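Local coordinates for protein endonuclease V isoform X2 (Ciona intestinalis, PDB 6OZI) that probably cleaves inosine-containing nucleic acids at the second phosphodiester 3' of the inosine, as a metal-dependent endonuclease V with an RNase H-like fold, at residues Y85-E90 against A129-V134; V112-G117 against P226-M231. The protein carries 1 engineered substitution. All coordinates share one frame; numbering follows the deposited sequence.

Contact 1 (Y85-E90 against A129-V134). With nucleotides of chain C.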
loop_
_atom_site.group_PDB
_atom_site.type_symbol
_atom_site.label_atom_id
_atom_site.label_comp_id
_atom_site.label_asym_id
_atom_site.label_seq_id
_atom_site.Cartn_x
_atom_site.Cartn_y
_atom_site.Cartn_z
ATOM N N TYR A 85 17.788 18.377 -7.490
ATOM C CA TYR A 85 19.024 18.046 -6.782
ATOM C C TYR A 85 19.016 16.616 -6.240
ATOM O O TYR A 85 19.722 16.314 -5.273
ATOM C CB TYR A 85 19.276 19.044 -5.650
ATOM C CG TYR A 85 19.306 20.469 -6.143
ATOM C CD1 TYR A 85 20.453 21.002 -6.710
ATOM C CD2 TYR A 85 18.174 21.278 -6.064
ATOM C CE1 TYR A 85 20.476 22.306 -7.180
ATOM C CE2 TYR A 85 18.188 22.587 -6.532
ATOM C CZ TYR A 85 19.335 23.090 -7.091
ATOM O OH TYR A 85 19.364 24.383 -7.555
ATOM N N LEU A 86 18.240 15.726 -6.867
ATOM C CA LEU A 86 18.152 14.335 -6.427
ATOM C C LEU A 86 19.512 13.642 -6.477
ATOM O O LEU A 86 19.810 12.759 -5.646
ATOM C CB LEU A 86 17.133 13.597 -7.306
ATOM C CG LEU A 86 16.908 12.098 -7.119
ATOM C CD1 LEU A 86 16.415 11.806 -5.700
ATOM C CD2 LEU A 86 15.924 11.562 -8.153
ATOM N N ALA A 87 20.342 14.037 -7.450
ATOM C CA ALA A 87 21.621 13.377 -7.671
ATOM C C ALA A 87 22.491 13.442 -6.428
ATOM O O ALA A 87 23.103 12.446 -6.036
ATOM C CB ALA A 87 22.337 14.012 -8.860
ATOM N N PHE A 88 22.571 14.611 -5.798
ATOM C CA PHE A 88 23.433 14.737 -4.630
ATOM C C PHE A 88 22.914 13.914 -3.464
ATOM O O PHE A 88 23.690 13.565 -2.568
ATOM C CB PHE A 88 23.582 16.216 -4.272
ATOM C CG PHE A 88 24.093 17.049 -5.421
ATOM C CD1 PHE A 88 25.448 17.085 -5.713
ATOM C CD2 PHE A 88 23.221 17.759 -6.231
ATOM C CE1 PHE A 88 25.927 17.830 -6.775
ATOM C CE2 PHE A 88 23.695 18.505 -7.300
ATOM C CZ PHE A 88 25.048 18.540 -7.567
ATOM N N ARG A 89 21.636 13.532 -3.509
ATOM C CA ARG A 89 21.039 12.656 -2.513
ATOM C C ARG A 89 21.372 11.189 -2.752
ATOM O O ARG A 89 21.426 10.411 -1.793
ATOM C CB ARG A 89 19.521 12.849 -2.503
ATOM C CG ARG A 89 18.749 11.947 -1.563
ATOM C CD ARG A 89 17.394 12.555 -1.287
ATOM N NE ARG A 89 16.442 11.620 -0.707
ATOM C CZ ARG A 89 16.233 11.484 0.596
ATOM N NH1 ARG A 89 16.936 12.210 1.460
ATOM N NH2 ARG A 89 15.328 10.614 1.036
ATOM N N GLU A 90 21.562 10.759 -3.998
ATOM C CA GLU A 90 21.758 9.323 -4.192
ATOM C C GLU A 90 23.047 8.931 -4.924
ATOM O O GLU A 90 23.228 7.743 -5.222
ATOM C CB GLU A 90 20.530 8.722 -4.893
ATOM C CG GLU A 90 20.134 9.395 -6.175
ATOM C CD GLU A 90 18.816 8.868 -6.750
ATOM O OE1 GLU A 90 17.946 8.379 -5.987
ATOM O OE2 GLU A 90 18.655 8.950 -7.985
ATOM N N ALA A 129 19.621 10.788 -13.215
ATOM C CA ALA A 129 19.961 9.642 -14.057
ATOM C C ALA A 129 21.208 9.935 -14.889
ATOM O O ALA A 129 22.126 9.106 -14.987
ATOM C CB ALA A 129 18.782 9.280 -14.956
ATOM N N SER A 130 21.255 11.126 -15.490
ATOM C CA SER A 130 22.431 11.539 -16.250
ATOM C C SER A 130 23.639 11.729 -15.344
ATOM O O SER A 130 24.736 11.256 -15.654
ATOM C CB SER A 130 22.132 12.833 -17.003
ATOM O OG SER A 130 20.999 12.687 -17.828
ATOM N N HIS A 131 23.448 12.426 -14.223
ATOM C CA HIS A 131 24.524 12.701 -13.278
ATOM C C HIS A 131 25.219 11.415 -12.831
ATOM O O HIS A 131 26.444 11.268 -12.953
ATOM C CB HIS A 131 23.928 13.457 -12.089
ATOM C CG HIS A 131 24.935 14.046 -11.152
ATOM N ND1 HIS A 131 24.827 15.331 -10.669
ATOM C CD2 HIS A 131 26.035 13.516 -10.567
ATOM C CE1 HIS A 131 25.831 15.578 -9.847
ATOM N NE2 HIS A 131 26.581 14.495 -9.771
ATOM N N LEU A 132 24.435 10.467 -12.317
ATOM C CA LEU A 132 24.991 9.193 -11.871
ATOM C C LEU A 132 25.638 8.444 -13.033
ATOM O O LEU A 132 26.717 7.846 -12.874
ATOM C CB LEU A 132 23.893 8.347 -11.216
ATOM C CG LEU A 132 23.557 8.586 -9.736
ATOM C CD1 LEU A 132 23.281 10.062 -9.411
ATOM C CD2 LEU A 132 22.386 7.714 -9.297
ATOM N N GLY A 133 25.019 8.504 -14.222
ATOM C CA GLY A 133 25.625 7.863 -15.381
ATOM C C GLY A 133 27.018 8.389 -15.681
ATOM O O GLY A 133 27.964 7.617 -15.878
ATOM N N VAL A 134 27.177 9.714 -15.684
ATOM C CA VAL A 134 28.466 10.288 -16.058
ATOM C C VAL A 134 29.492 10.053 -14.963
ATOM O O VAL A 134 30.638 9.675 -15.240
ATOM C CB VAL A 134 28.328 11.789 -16.374
ATOM C CG1 VAL A 134 29.709 12.439 -16.455
ATOM C CG2 VAL A 134 27.577 11.993 -17.682
ATOM P P DI C 5 8.684 16.847 -8.283
ATOM O OP1 DI C 5 7.206 16.572 -8.268
ATOM O OP2 DI C 5 9.268 16.879 -6.893
ATOM O "O5'" DI C 5 9.468 15.782 -9.267
ATOM C "C5'" DI C 5 8.812 15.220 -10.375
ATOM C "C4'" DI C 5 9.598 14.020 -10.877
ATOM O "O4'" DI C 5 11.041 14.553 -11.383
ATOM C "C3'" DI C 5 9.812 13.129 -9.927
ATOM O "O3'" DI C 5 9.728 11.730 -10.456
ATOM C "C2'" DI C 5 11.258 13.368 -9.426
ATOM C "C1'" DI C 5 11.968 13.973 -10.654
ATOM N N9 DI C 5 12.962 14.949 -10.182
ATOM C C8 DI C 5 12.981 16.054 -9.420
ATOM N N7 DI C 5 14.264 16.471 -9.366
ATOM C C5 DI C 5 15.007 15.638 -10.076
ATOM C C6 DI C 5 16.506 15.601 -10.372
ATOM O O6 DI C 5 17.236 16.420 -9.931
ATOM N N1 DI C 5 17.033 14.559 -11.181
ATOM C C2 DI C 5 16.167 13.548 -11.713
ATOM N N3 DI C 5 14.745 13.585 -11.423
ATOM C C4 DI C 5 14.195 14.677 -10.582
#
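The imidazole of His131 takes the methyl group of Ala87 on one face and turns its edge onto the face of the Phe88 ring. The first is a CH-pi contact: Ala87 CB stands 3.7 Å from the centroid of the His131 ring and is displaced toward ND1, which it approaches to 3.3 Å. The second is a T-shaped pair, with the Phe88 and His131 centroids 5.2 Å apart and the planes at 82°; His131 CE1 leads the approach, 3.8 Å from Phe88 CE1. With CG anti to the backbone N (chi1 -169°), the His131 ring is carried across to helix 86-104. Trp12 of helix 6-19 stacks with Phe88, which extends the aromatic group to a third helix. A further flat group, the hypoxanthine of DI5 of chain C, has Leu86 over one face, CB lying 3.7 Å from DI5 C6 and CD2 packing above the six-membered ring. Leu86 N, which stands above the base plane on the same side, donates a hydrogen bond of 3.3 Å down onto DI5 O6, an arrangement consistent with this end of the helix both covering the inosine and recognising its carbonyl. The two helices belong to an RNase H-like fold, and their short segments run 9.2 Å apart at 47°. Such a spacing suits the small residue at Ala87, which is nearest His131 in backbone register. Leu132 fills the next position along the interface: its CD1 lies 4.1 Å from Ala87 CB, while CD2 meets Glu90 OE2, the two side chains crossing at roughly a right angle.

Contact 2 (V112-G117 against P226-M231). With nucleotides of chain C; nucleotides of chain D.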
loop_
_atom_site.group_PDB
_atom_site.type_symbol
_atom_site.label_atom_id
_atom_site.label_comp_id
_atom_site.label_asym_id
_atom_site.label_seq_id
_atom_site.Cartn_x
_atom_site.Cartn_y
_atom_site.Cartn_z
ATOM N N VAL A 112 22.906 -1.279 -19.096
ATOM C CA VAL A 112 22.167 -0.039 -18.868
ATOM C C VAL A 112 21.412 -0.152 -17.548
ATOM O O VAL A 112 20.928 -1.228 -17.184
ATOM C CB VAL A 112 21.209 0.258 -20.048
ATOM C CG1 VAL A 112 20.213 -0.880 -20.232
ATOM C CG2 VAL A 112 20.476 1.568 -19.821
ATOM N N PHE A 113 21.328 0.968 -16.824
ATOM C CA PHE A 113 20.503 1.100 -15.631
ATOM C C PHE A 113 19.276 1.969 -15.895
ATOM O O PHE A 113 19.370 3.022 -16.535
ATOM C CB PHE A 113 21.296 1.725 -14.481
ATOM C CG PHE A 113 22.217 0.775 -13.786
ATOM C CD1 PHE A 113 23.492 0.555 -14.267
ATOM C CD2 PHE A 113 21.820 0.124 -12.628
ATOM C CE1 PHE A 113 24.359 -0.308 -13.620
ATOM C CE2 PHE A 113 22.687 -0.748 -11.971
ATOM C CZ PHE A 113 23.958 -0.963 -12.472
ATOM N N LEU A 114 18.137 1.550 -15.357
ATOM C CA LEU A 114 16.979 2.427 -15.221
ATOM C C LEU A 114 17.026 3.090 -13.851
ATOM O O LEU A 114 17.148 2.408 -12.829
ATOM C CB LEU A 114 15.662 1.660 -15.372
ATOM C CG LEU A 114 15.501 0.787 -16.617
ATOM C CD1 LEU A 114 14.098 0.187 -16.672
ATOM C CD2 LEU A 114 15.806 1.578 -17.884
ATOM N N LEU A 115 16.961 4.415 -13.834
ATOM C CA LEU A 115 17.017 5.187 -12.604
ATOM C C LEU A 115 15.739 6.004 -12.453
ATOM O O LEU A 115 15.199 6.518 -13.439
ATOM C CB LEU A 115 18.248 6.100 -12.598
ATOM C CG LEU A 115 19.579 5.343 -12.606
ATOM C CD1 LEU A 115 20.752 6.301 -12.721
ATOM C CD2 LEU A 115 19.703 4.471 -11.353
ATOM N N ASP A 116 15.260 6.116 -11.215
ATOM C CA ASP A 116 14.033 6.855 -10.942
ATOM C C ASP A 116 14.257 8.346 -11.138
ATOM O O ASP A 116 15.210 8.917 -10.603
ATOM C CB ASP A 116 13.547 6.602 -9.514
ATOM C CG ASP A 116 13.183 5.157 -9.267
ATOM O OD1 ASP A 116 12.068 4.764 -9.668
ATOM O OD2 ASP A 116 13.997 4.424 -8.664
ATOM N N GLY A 117 13.390 8.975 -11.911
ATOM C CA GLY A 117 13.515 10.386 -12.164
ATOM C C GLY A 117 14.013 10.662 -13.566
ATOM O O GLY A 117 13.981 9.809 -14.456
ATOM N N PRO A 226 8.336 -0.097 -14.899
ATOM C CA PRO A 226 9.203 -1.135 -15.473
ATOM C C PRO A 226 9.850 -2.005 -14.402
ATOM O O PRO A 226 10.164 -1.544 -13.298
ATOM C CB PRO A 226 10.251 -0.329 -16.249
ATOM C CG PRO A 226 9.551 0.942 -16.594
ATOM C CD PRO A 226 8.669 1.243 -15.409
ATOM N N GLU A 227 10.064 -3.272 -14.755
ATOM C CA GLU A 227 10.469 -4.289 -13.783
ATOM C C GLU A 227 11.704 -3.935 -12.956
ATOM O O GLU A 227 11.665 -4.139 -11.731
ATOM C CB GLU A 227 10.658 -5.626 -14.516
ATOM C CG GLU A 227 9.364 -6.222 -15.052
ATOM C CD GLU A 227 8.352 -6.507 -13.945
ATOM O OE1 GLU A 227 8.581 -7.435 -13.142
ATOM O OE2 GLU A 227 7.328 -5.798 -13.878
ATOM N N PRO A 228 12.818 -3.444 -13.521
ATOM C CA PRO A 228 13.986 -3.164 -12.656
ATOM C C PRO A 228 13.707 -2.088 -11.618
ATOM O O PRO A 228 14.128 -2.203 -10.455
ATOM C CB PRO A 228 15.067 -2.727 -13.655
ATOM C CG PRO A 228 14.607 -3.246 -14.985
ATOM C CD PRO A 228 13.118 -3.175 -14.942
ATOM N N ILE A 229 12.982 -1.043 -12.013
ATOM C CA ILE A 229 12.575 -0.013 -11.064
ATOM C C ILE A 229 11.667 -0.608 -9.999
ATOM O O ILE A 229 11.859 -0.389 -8.794
ATOM C CB ILE A 229 11.882 1.137 -11.809
ATOM C CG1 ILE A 229 12.891 1.840 -12.718
ATOM C CG2 ILE A 229 11.210 2.084 -10.835
ATOM C CD1 ILE A 229 12.265 2.791 -13.659
ATOM N N LYS A 230 10.677 -1.389 -10.435
ATOM C CA LYS A 230 9.754 -2.027 -9.510
ATOM C C LYS A 230 10.506 -2.830 -8.459
ATOM O O LYS A 230 10.218 -2.735 -7.257
ATOM C CB LYS A 230 8.781 -2.918 -10.292
ATOM C CG LYS A 230 7.868 -3.756 -9.412
ATOM C CD LYS A 230 7.024 -4.740 -10.220
ATOM C CE LYS A 230 6.098 -4.016 -11.186
ATOM N NZ LYS A 230 5.213 -4.969 -11.926
ATOM N N MET A 231 11.504 -3.601 -8.892
ATOM C CA MET A 231 12.182 -4.488 -7.962
ATOM C C MET A 231 13.081 -3.711 -7.005
ATOM O O MET A 231 13.052 -3.948 -5.790
ATOM C CB MET A 231 12.946 -5.558 -8.739
ATOM C CG MET A 231 12.002 -6.409 -9.560
ATOM S SD MET A 231 10.772 -7.148 -8.473
ATOM C CE MET A 231 9.733 -8.036 -9.633
ATOM P P A C 6 9.195 10.536 -9.520
ATOM O OP1 A C 6 9.241 9.278 -10.308
ATOM O OP2 A C 6 7.922 10.981 -8.896
ATOM O "O5'" A C 6 10.300 10.401 -8.382
ATOM C "C5'" A C 6 11.584 9.864 -8.670
ATOM C "C4'" A C 6 12.398 9.735 -7.412
ATOM O "O4'" A C 6 12.574 11.048 -6.828
ATOM C "C3'" A C 6 11.747 8.918 -6.314
ATOM O "O3'" A C 6 11.995 7.534 -6.461
ATOM C "C2'" A C 6 12.333 9.511 -5.038
ATOM O "O2'" A C 6 13.629 8.989 -4.788
ATOM C "C1'" A C 6 12.484 10.973 -5.424
ATOM N N9 A C 6 11.369 11.835 -4.991
ATOM C C8 A C 6 10.486 12.513 -5.799
ATOM N N7 A C 6 9.629 13.255 -5.143
ATOM C C5 A C 6 9.983 13.068 -3.814
ATOM C C6 A C 6 9.466 13.587 -2.611
ATOM N N6 A C 6 8.433 14.436 -2.549
ATOM N N1 A C 6 10.057 13.201 -1.457
ATOM C C2 A C 6 11.089 12.351 -1.512
ATOM N N3 A C 6 11.665 11.800 -2.578
ATOM C C4 A C 6 11.061 12.206 -3.707
ATOM P P DC D 11 2.495 -6.460 -10.026
ATOM O OP1 DC D 11 2.720 -7.693 -10.814
ATOM O OP2 DC D 11 3.629 -5.664 -9.503
ATOM O "O5'" DC D 11 1.637 -5.502 -10.945
ATOM C "C5'" DC D 11 1.137 -4.311 -10.413
ATOM C "C4'" DC D 11 -0.301 -4.124 -10.820
ATOM O "O4'" DC D 11 -1.157 -4.518 -9.737
ATOM C "C3'" DC D 11 -0.668 -2.696 -11.130
ATOM O "O3'" DC D 11 -0.448 -2.472 -12.493
ATOM C "C2'" DC D 11 -2.154 -2.632 -10.787
ATOM C "C1'" DC D 11 -2.304 -3.699 -9.709
ATOM N N1 DC D 11 -2.469 -3.173 -8.320
ATOM C C2 DC D 11 -3.711 -2.693 -7.915
ATOM O O2 DC D 11 -4.637 -2.682 -8.731
ATOM N N3 DC D 11 -3.862 -2.249 -6.645
ATOM C C4 DC D 11 -2.838 -2.286 -5.798
ATOM N N4 DC D 11 -3.036 -1.837 -4.552
ATOM C C5 DC D 11 -1.559 -2.777 -6.192
ATOM C C6 DC D 11 -1.423 -3.212 -7.449
ATOM P P DT C 7 10.902 6.478 -5.962
ATOM O OP1 DT C 7 11.433 5.129 -6.232
ATOM O OP2 DT C 7 9.598 6.868 -6.542
ATOM O "O5'" DT C 7 10.829 6.731 -4.384
ATOM C "C5'" DT C 7 11.915 6.380 -3.532
ATOM C "C4'" DT C 7 11.582 6.739 -2.097
ATOM O "O4'" DT C 7 11.078 8.106 -2.057
ATOM C "C3'" DT C 7 10.492 5.864 -1.461
ATOM O "O3'" DT C 7 10.763 5.655 -0.097
ATOM C "C2'" DT C 7 9.240 6.702 -1.646
ATOM C "C1'" DT C 7 9.792 8.114 -1.477
ATOM N N1 DT C 7 8.936 9.134 -2.140
ATOM C C2 DT C 7 8.309 10.078 -1.360
ATOM O O2 DT C 7 8.464 10.153 -0.155
ATOM N N3 DT C 7 7.511 10.953 -2.047
ATOM C C4 DT C 7 7.260 10.964 -3.410
ATOM O O4 DT C 7 6.517 11.789 -3.934
ATOM C C5 DT C 7 7.933 9.935 -4.173
ATOM C C7 DT C 7 7.739 9.854 -5.661
ATOM C C6 DT C 7 8.724 9.070 -3.506
HETATM O O HOH W 1 13.794 1.948 -8.708
#
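Leu114 and Ile229 both hold CG anti to the carbonyl carbon (CG1 in the isoleucine), with chi1 of -52° and -66°, and these torsions set the strand side chain against the first turn of helix 227-243. Leu114 CB packs on Ile229 CG1 at 3.8 Å. Farther out, Leu114 CD1 is shared by two prolines, lying 3.9 Å from Pro226 CB and 3.9 Å from Pro228 CG. Pro226 occupies the N-cap position and Pro228 the first turn, where the missing N-H costs no helical hydrogen bond. The same Ile229 torsion sends CG2 toward Asp116, and the two side chains slide past each other in opposite directions; the 3.0 Å between Ile229 CG2 and Asp116 OD1 is shorter than van der Waals contact and doubtful. A water lies 3.0 Å from Ile229 O and also sits by Asp116 OD2, at a separation too short to be trusted. On the nucleic-acid side, Lys230 bends at chi3 and donates a hydrogen bond of 3.0 Å from NZ to OP2 of DC11 of chain D. That ammonium also makes a salt bridge to the syn lone pair of Glu227 OE2, with NZ and OE2 3.0 Å apart, and bonds Thr223. An alanine in place of Lys230 would probably leave the Glu227 carboxylate without this countercharge and the DC11 phosphate without this donor. The segment axes approach to 8.2 Å and cross at -57°, a helix packed on the central mixed sheet of an RNase H-like fold, whose strand 112-116 ends with the Asp116 carboxylate beside the phosphate joining A6 and DT7 of chain C.

How the contacts relate
Contacts 1 and 2 have centres 14 Å apart and alternate along the chain, strand 112-116 following helix 86-104 and preceding helix 128-136. They meet directly: Leu115 CD1 lies 3.7 Å from Ala129 CA and 4.0 Å from Leu132 CB, while Leu114 points toward helix 227-243, so the strand is covered by a different contact on each face. Leu86 CD2, 3.7 Å from Asp116 O, joins the inosine pocket of contact 1 to the strand end of contact 2. DI5, A6 and DT7 run continuously past both, and endonuclease V enzymes cut the second linkage 3' of inosine, here A6 to DT7, consistent with Asp116 lining the active site.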